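Local coordinates for carbohydrate deacetylase Agd3 (Neosartorya fumigata, PDB 6NWZ), which probably removes N-acetyl groups from the exopolysaccharide galactosaminogalactan and is required for biofilm formation by this mould, at residues D256-T261 / Q411-Q416; A363-Q366 / L370-W373. One frame throughout, in Å; residues are numbered along the deposited sequence.

Contact 1: residues D256-T261 / Q411-Q416; sequences DMFLVT and QAWLKQ. With ZN (zinc ion), chain L.
Asp256 OD1 binds the zinc ion at 2.0 Å, two residues ahead of Phe258, whose ring meets Trp413 across this contact. OD2 of the same carboxylate stays 3.4 Å from the zinc ion, so Asp256 coordinates through one oxygen. His388 NE2 and His392 NE2 are further ligands, an Asp-His-His metal site as in family 4 carbohydrate esterases, consistent with the deacetylase activity. The metal ligand is also the first residue of a type II beta turn, Asp256 to Leu259, closed by the hydrogen bond from Leu259 N to Asp256 O at 3.1 Å. Phe258 occupies its third position with a positive phi of 82°, and its side chain leaves the turn toward helix 400-417. The rings of Phe258 and Trp413 form a T-shaped pair with planes at 84°. Trp413 supplies the edge: CH2 comes to 3.7 Å from Phe258 CE2, and CZ2 sits over the Phe258 face, displaced to its rim. With CG anti to the backbone N (chi1 175°), the indole projects from its helix with the benzo side leading, while NE1 is hydrogen-bonded to Asn309 OD1. Both rings are buried. Helix 369-375 packs against the pair through Leu371, and Trp374 also meets the Phe258 ring. Met257, at the end of strand 252-257, pairs with Gly303 of the parallel strand 300-304, whose neighbour His304 touches Trp413.

Contact 2: residues A363-Q366 / L370-W373; sequences ACTQ and LLRW
Leu371 lays its CD2 methyl against Thr365, 3.6 Å from both CB and OG1 and also beside the backbone carbonyl of that residue. Having CG anti to the backbone N (chi1 -176°) carries the isobutyl group across to helix 362-366, where it crosses the threonine at a slant. Thr365 OG1 is engaged within its own helix by Val362 O, so toward Leu371 it offers a packing surface. Beyond the pair, Val417 of helix 400-417 touches both side chains, and Ile310 of helix 306-313 lies on Thr365. The polar half of the contact belongs to Arg372 and Gln366. The segments belong to two consecutive short helices of the deacetylase domain, joined by a sharp turn of the chain, and Arg372 reaches back along the chain to the carbonyl of Gln366. Its NH1 donates to Gln366 O at 2.9 Å, nearly straight at 166°; the oxygen lies in the plane of the guanidinium, at its edge. Asp369 OD1 forms a salt bridge with the same nitrogen, so NH1 has two partners, a main-chain carbonyl and the carboxylate of Asp369. The aliphatic part of the arginine serves too: the Gln366 chain bends at chi2 and brings OE1 beside Arg372 CG and CD, with the amide plane turned 42° from the guanidinium. Elsewhere on helix 362-366, Cys364 is joined by a disulfide to Cys323.

Overall arrangement
Both contacts belong to the deacetylase domain, their centres about 11 Å apart. Along the chain, contact 2 is nested inside contact 1: strand 252-257 comes first, then helices 362-366 and 369-375, and helix 400-417 last. They meet directly through Leu371, whose CD1 is 3.6 Å from Trp413 CZ2 and whose CA is 3.6 Å from Phe258 CE1. At a second junction, Gln416 of helix 400-417 lies against Thr365. The helix pair of contact 2 thus packs on the aromatic pair of contact 1, whose Phe258 lies two residues after the zinc ligand Asp256. Packing contacts connect the turn at the end of the metal-binding strand, through Phe258, Trp413 and Leu371, with the partly exposed helix pair.

Contact 1: residues D256-T261 / Q411-Q416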
ATOM      1  N   ASP A 256      20.741   7.351   1.605  1.00 26.99           N
ATOM      2  CA  ASP A 256      22.041   7.728   2.160  1.00 40.49           C
ATOM      3  C   ASP A 256      23.163   6.778   1.755  1.00 38.40           C
ATOM      4  O   ASP A 256      24.175   6.683   2.454  1.00 38.81           O
ATOM      5  CB  ASP A 256      21.986   7.836   3.688  1.00 45.23           C
ATOM      6  CG  ASP A 256      21.015   8.893   4.166  1.00 43.84           C
ATOM      7  OD1 ASP A 256      20.329   9.509   3.323  1.00 51.18           O
ATOM      8  OD2 ASP A 256      20.946   9.113   5.393  1.00 64.71           O
ATOM      9  N   MET A 257      23.021   6.076   0.631  1.00 30.02           N
ATOM     10  CA  MET A 257      24.095   5.199   0.180  1.00 36.14           C
ATOM     11  C   MET A 257      25.326   6.012  -0.203  1.00 46.42           C
ATOM     12  O   MET A 257      25.227   7.043  -0.877  1.00 48.56           O
ATOM     13  CB  MET A 257      23.647   4.343  -1.000  1.00 25.92           C
ATOM     14  CG  MET A 257      24.693   3.330  -1.468  1.00 25.81           C
ATOM     15  SD  MET A 257      25.175   2.102  -0.223  1.00 34.54           S
ATOM     16  CE  MET A 257      23.595   1.340   0.130  1.00 35.48           C
ATOM     17  N   PHE A 258      26.489   5.528   0.237  1.00 37.57           N
ATOM     18  CA  PHE A 258      27.827   6.103   0.137  1.00 35.83           C
ATOM     19  C   PHE A 258      28.080   7.147   1.221  1.00 40.53           C
ATOM     20  O   PHE A 258      29.209   7.620   1.338  1.00 45.22           O
ATOM     21  CB  PHE A 258      28.137   6.722  -1.241  1.00 29.98           C
ATOM     22  CG  PHE A 258      28.295   5.709  -2.340  1.00 42.08           C
ATOM     23  CD1 PHE A 258      29.535   5.160  -2.622  1.00 45.87           C
ATOM     24  CD2 PHE A 258      27.202   5.307  -3.091  1.00 38.02           C
ATOM     25  CE1 PHE A 258      29.682   4.228  -3.631  1.00 41.97           C
ATOM     26  CE2 PHE A 258      27.344   4.376  -4.101  1.00 27.92           C
ATOM     27  CZ  PHE A 258      28.581   3.836  -4.373  1.00 36.68           C
ATOM     28  N   LEU A 259      27.085   7.516   2.021  1.00 42.95           N
ATOM     29  CA  LEU A 259      27.283   8.468   3.103  1.00 30.72           C
ATOM     30  C   LEU A 259      27.664   7.751   4.393  1.00 40.78           C
ATOM     31  O   LEU A 259      27.490   6.539   4.542  1.00 47.37           O
ATOM     32  CB  LEU A 259      26.018   9.298   3.340  1.00 35.27           C
ATOM     33  CG  LEU A 259      25.556  10.277   2.261  1.00 43.41           C
ATOM     34  CD1 LEU A 259      24.334  11.056   2.729  1.00 31.54           C
ATOM     35  CD2 LEU A 259      26.682  11.217   1.873  1.00 32.58           C
ATOM     36  N   VAL A 260      28.190   8.531   5.336  1.00 43.47           N
ATOM     37  CA  VAL A 260      28.413   8.101   6.710  1.00 37.91           C
ATOM     38  C   VAL A 260      27.342   8.746   7.577  1.00 41.90           C
ATOM     39  O   VAL A 260      27.109   9.959   7.483  1.00 66.29           O
ATOM     40  CB  VAL A 260      29.821   8.483   7.202  1.00 38.32           C
ATOM     41  CG1 VAL A 260      30.007   8.089   8.658  1.00 34.32           C
ATOM     42  CG2 VAL A 260      30.882   7.836   6.334  1.00 39.07           C
ATOM     43  N   THR A 261      26.683   7.946   8.407  1.00 36.66           N
ATOM     44  CA  THR A 261      25.639   8.448   9.289  1.00 49.80           C
ATOM     45  C   THR A 261      26.064   8.232  10.733  1.00 51.03           C
ATOM     46  O   THR A 261      26.722   7.237  11.055  1.00 48.88           O
ATOM     47  CB  THR A 261      24.279   7.766   9.019  1.00 39.41           C
ATOM     48  OG1 THR A 261      24.355   6.381   9.352  1.00 43.67           O
ATOM     49  CG2 THR A 261      23.870   7.911   7.544  1.00 31.06           C
ATOM     50  N   GLN A 411      23.585  13.553 -11.117  1.00 36.22           N
ATOM     51  CA  GLN A 411      23.261  12.957 -12.409  1.00 37.06           C
ATOM     52  C   GLN A 411      24.529  12.627 -13.188  1.00 48.08           C
ATOM     53  O   GLN A 411      24.650  11.540 -13.765  1.00 40.91           O
ATOM     54  CB  GLN A 411      22.364  13.897 -13.220  1.00 37.49           C
ATOM     55  CG  GLN A 411      20.954  14.053 -12.675  1.00 38.97           C
ATOM     56  CD  GLN A 411      20.189  15.189 -13.334  1.00 46.60           C
ATOM     57  OE1 GLN A 411      18.958  15.171 -13.398  1.00 54.75           O
ATOM     58  NE2 GLN A 411      20.915  16.189 -13.821  1.00 51.23           N
ATOM     59  N   ALA A 412      25.484  13.561 -13.217  1.00 50.26           N
ATOM     60  CA  ALA A 412      26.736  13.314 -13.924  1.00 47.31           C
ATOM     61  C   ALA A 412      27.528  12.199 -13.258  1.00 48.75           C
ATOM     62  O   ALA A 412      28.148  11.376 -13.940  1.00 55.57           O
ATOM     63  CB  ALA A 412      27.566  14.594 -13.994  1.00 40.04           C
ATOM     64  N   TRP A 413      27.512  12.158 -11.924  1.00 51.84           N
ATOM     65  CA  TRP A 413      28.181  11.079 -11.207  1.00 49.77           C
ATOM     66  C   TRP A 413      27.538   9.731 -11.513  1.00 45.42           C
ATOM     67  O   TRP A 413      28.241   8.745 -11.765  1.00 52.35           O
ATOM     68  CB  TRP A 413      28.165  11.366  -9.705  1.00 34.96           C
ATOM     69  CG  TRP A 413      28.716  10.250  -8.873  1.00 46.62           C
ATOM     70  CD1 TRP A 413      30.032   9.975  -8.633  1.00 49.86           C
ATOM     71  CD2 TRP A 413      27.964   9.258  -8.167  1.00 40.55           C
ATOM     72  NE1 TRP A 413      30.145   8.870  -7.822  1.00 48.11           N
ATOM     73  CE2 TRP A 413      28.889   8.412  -7.521  1.00 46.28           C
ATOM     74  CE3 TRP A 413      26.598   9.001  -8.019  1.00 39.05           C
ATOM     75  CZ2 TRP A 413      28.491   7.329  -6.741  1.00 38.61           C
ATOM     76  CZ3 TRP A 413      26.205   7.926  -7.241  1.00 48.23           C
ATOM     77  CH2 TRP A 413      27.148   7.103  -6.613  1.00 44.53           C
ATOM     78  N   LEU A 414      26.203   9.668 -11.499  1.00 40.30           N
ATOM     79  CA  LEU A 414      25.521   8.425 -11.853  1.00 41.02           C
ATOM     80  C   LEU A 414      25.833   8.000 -13.281  1.00 44.81           C
ATOM     81  O   LEU A 414      25.842   6.801 -13.582  1.00 42.19           O
ATOM     82  CB  LEU A 414      24.011   8.579 -11.671  1.00 32.06           C
ATOM     83  CG  LEU A 414      23.477   8.565 -10.239  1.00 37.90           C
ATOM     84  CD1 LEU A 414      22.019   9.005 -10.197  1.00 31.13           C
ATOM     85  CD2 LEU A 414      23.633   7.180  -9.646  1.00 34.48           C
ATOM     86  N   LYS A 415      26.083   8.961 -14.171  1.00 50.43           N
ATOM     87  CA  LYS A 415      26.390   8.635 -15.557  1.00 39.62           C
ATOM     88  C   LYS A 415      27.838   8.183 -15.709  1.00 50.16           C
ATOM     89  O   LYS A 415      28.112   7.173 -16.367  1.00 54.00           O
ATOM     90  CB  LYS A 415      26.096   9.839 -16.455  1.00 39.24           C
ATOM     91  CG  LYS A 415      26.505   9.659 -17.914  1.00 42.17           C
ATOM     92  CD  LYS A 415      26.059  10.842 -18.766  1.00 51.42           C
ATOM     93  CE  LYS A 415      26.812  10.899 -20.088  1.00 56.57           C
ATOM     94  NZ  LYS A 415      26.677   9.638 -20.863  1.00 68.55           N
ATOM     95  N   GLN A 416      28.776   8.917 -15.101  1.00 49.90           N
ATOM     96  CA  GLN A 416      30.187   8.548 -15.196  1.00 42.96           C
ATOM     97  C   GLN A 416      30.442   7.193 -14.556  1.00 41.53           C
ATOM     98  O   GLN A 416      31.185   6.366 -15.097  1.00 50.12           O
ATOM     99  CB  GLN A 416      31.063   9.614 -14.530  1.00 37.48           C
ATOM    100  CG  GLN A 416      32.510   9.170 -14.315  1.00 37.51           C
ATOM    101  CD  GLN A 416      33.348  10.176 -13.541  1.00 47.10           C
ATOM    102  OE1 GLN A 416      33.123  10.408 -12.353  1.00 44.18           O
ATOM    103  NE2 GLN A 416      34.331  10.766 -14.211  1.00 45.58           N
TER
HETATM  104 ZN    ZN L 913      18.963  10.949   3.308  1.00 54.98          ZN

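Contact 2: residues A363-Q366 / L370-W373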
ATOM      1  N   ALA A 363      39.143   7.392 -12.139  1.00 57.14           N
ATOM      2  CA  ALA A 363      40.116   6.804 -11.223  1.00 43.43           C
ATOM      3  C   ALA A 363      39.909   7.289  -9.794  1.00 42.39           C
ATOM      4  O   ALA A 363      40.138   6.532  -8.844  1.00 45.31           O
ATOM      5  CB  ALA A 363      41.537   7.120 -11.685  1.00 41.16           C
ATOM      6  N   CYS A 364      39.483   8.542  -9.622  1.00 48.56           N
ATOM      7  CA  CYS A 364      39.126   9.028  -8.293  1.00 39.49           C
ATOM      8  C   CYS A 364      38.014   8.186  -7.680  1.00 49.64           C
ATOM      9  O   CYS A 364      38.143   7.691  -6.554  1.00 51.24           O
ATOM     10  CB  CYS A 364      38.695  10.492  -8.360  1.00 41.51           C
ATOM     11  SG  CYS A 364      37.707  11.004  -6.930  1.00 56.23           S
ATOM     12  N   THR A 365      36.906   8.017  -8.409  1.00 45.42           N
ATOM     13  CA  THR A 365      35.765   7.285  -7.869  1.00 47.63           C
ATOM     14  C   THR A 365      36.117   5.833  -7.568  1.00 47.37           C
ATOM     15  O   THR A 365      35.584   5.253  -6.616  1.00 49.07           O
ATOM     16  CB  THR A 365      34.583   7.351  -8.841  1.00 39.61           C
ATOM     17  OG1 THR A 365      34.905   6.642 -10.043  1.00 39.10           O
ATOM     18  CG2 THR A 365      34.250   8.797  -9.183  1.00 38.98           C
ATOM     19  N   GLN A 366      37.017   5.235  -8.353  1.00 38.96           N
ATOM     20  CA  GLN A 366      37.382   3.835  -8.176  1.00 39.35           C
ATOM     21  C   GLN A 366      38.154   3.567  -6.885  1.00 43.47           C
ATOM     22  O   GLN A 366      38.267   2.401  -6.492  1.00 39.77           O
ATOM     23  CB  GLN A 366      38.204   3.352  -9.374  1.00 47.62           C
ATOM     24  CG  GLN A 366      37.466   3.389 -10.702  1.00 55.16           C
ATOM     25  CD  GLN A 366      36.368   2.349 -10.797  1.00 68.51           C
ATOM     26  OE1 GLN A 366      36.377   1.353 -10.075  1.00 65.28           O
ATOM     27  NE2 GLN A 366      35.414   2.576 -11.693  1.00 86.32           N
ATOM     28  N   LEU A 370      33.504   0.472  -1.941  1.00 41.29           N
ATOM     29  CA  LEU A 370      32.058   0.359  -2.071  1.00 31.00           C
ATOM     30  C   LEU A 370      31.592   0.737  -3.471  1.00 40.11           C
ATOM     31  O   LEU A 370      30.621   0.159  -3.975  1.00 44.38           O
ATOM     32  CB  LEU A 370      31.378   1.231  -1.016  1.00 34.14           C
ATOM     33  CG  LEU A 370      29.852   1.226  -0.995  1.00 38.89           C
ATOM     34  CD1 LEU A 370      29.342  -0.195  -0.832  1.00 38.20           C
ATOM     35  CD2 LEU A 370      29.334   2.126   0.115  1.00 27.65           C
ATOM     36  N   LEU A 371      32.268   1.689  -4.117  1.00 35.22           N
ATOM     37  CA  LEU A 371      31.884   2.066  -5.473  1.00 34.91           C
ATOM     38  C   LEU A 371      32.207   0.959  -6.466  1.00 37.29           C
ATOM     39  O   LEU A 371      31.366   0.595  -7.297  1.00 38.58           O
ATOM     40  CB  LEU A 371      32.580   3.354  -5.898  1.00 35.54           C
ATOM     41  CG  LEU A 371      32.038   3.729  -7.279  1.00 46.51           C
ATOM     42  CD1 LEU A 371      31.015   4.846  -7.165  1.00 52.36           C
ATOM     43  CD2 LEU A 371      33.146   4.077  -8.250  1.00 32.05           C
ATOM     44  N   ARG A 372      33.432   0.428  -6.411  1.00 30.29           N
ATOM     45  CA  ARG A 372      33.798  -0.661  -7.310  1.00 40.56           C
ATOM     46  C   ARG A 372      32.852  -1.844  -7.168  1.00 43.53           C
ATOM     47  O   ARG A 372      32.604  -2.558  -8.146  1.00 43.03           O
ATOM     48  CB  ARG A 372      35.236  -1.105  -7.054  1.00 31.37           C
ATOM     49  CG  ARG A 372      36.264  -0.011  -7.233  1.00 33.01           C
ATOM     50  CD  ARG A 372      37.669  -0.584  -7.345  1.00 39.15           C
ATOM     51  NE  ARG A 372      37.976  -1.526  -6.270  1.00 38.15           N
ATOM     52  CZ  ARG A 372      38.396  -1.166  -5.062  1.00 46.86           C
ATOM     53  NH1 ARG A 372      38.552   0.120  -4.765  1.00 40.82           N
ATOM     54  NH2 ARG A 372      38.655  -2.091  -4.147  1.00 46.16           N
ATOM     55  N   TRP A 373      32.311  -2.066  -5.968  1.00 28.78           N
ATOM     56  CA  TRP A 373      31.301  -3.105  -5.808  1.00 36.30           C
ATOM     57  C   TRP A 373      30.002  -2.718  -6.506  1.00 41.57           C
ATOM     58  O   TRP A 373      29.434  -3.515  -7.262  1.00 42.41           O
ATOM     59  CB  TRP A 373      31.052  -3.386  -4.328  1.00 39.87           C
ATOM     60  CG  TRP A 373      30.188  -4.587  -4.108  1.00 38.94           C
ATOM     61  CD1 TRP A 373      30.603  -5.879  -3.953  1.00 38.71           C
ATOM     62  CD2 TRP A 373      28.758  -4.614  -4.028  1.00 36.71           C
ATOM     63  NE1 TRP A 373      29.519  -6.707  -3.778  1.00 39.58           N
ATOM     64  CE2 TRP A 373      28.375  -5.954  -3.818  1.00 40.74           C
ATOM     65  CE3 TRP A 373      27.764  -3.635  -4.111  1.00 45.40           C
ATOM     66  CZ2 TRP A 373      27.044  -6.338  -3.692  1.00 43.08           C
ATOM     67  CZ3 TRP A 373      26.443  -4.018  -3.985  1.00 45.65           C
ATOM     68  CH2 TRP A 373      26.095  -5.357  -3.777  1.00 47.84           C
TER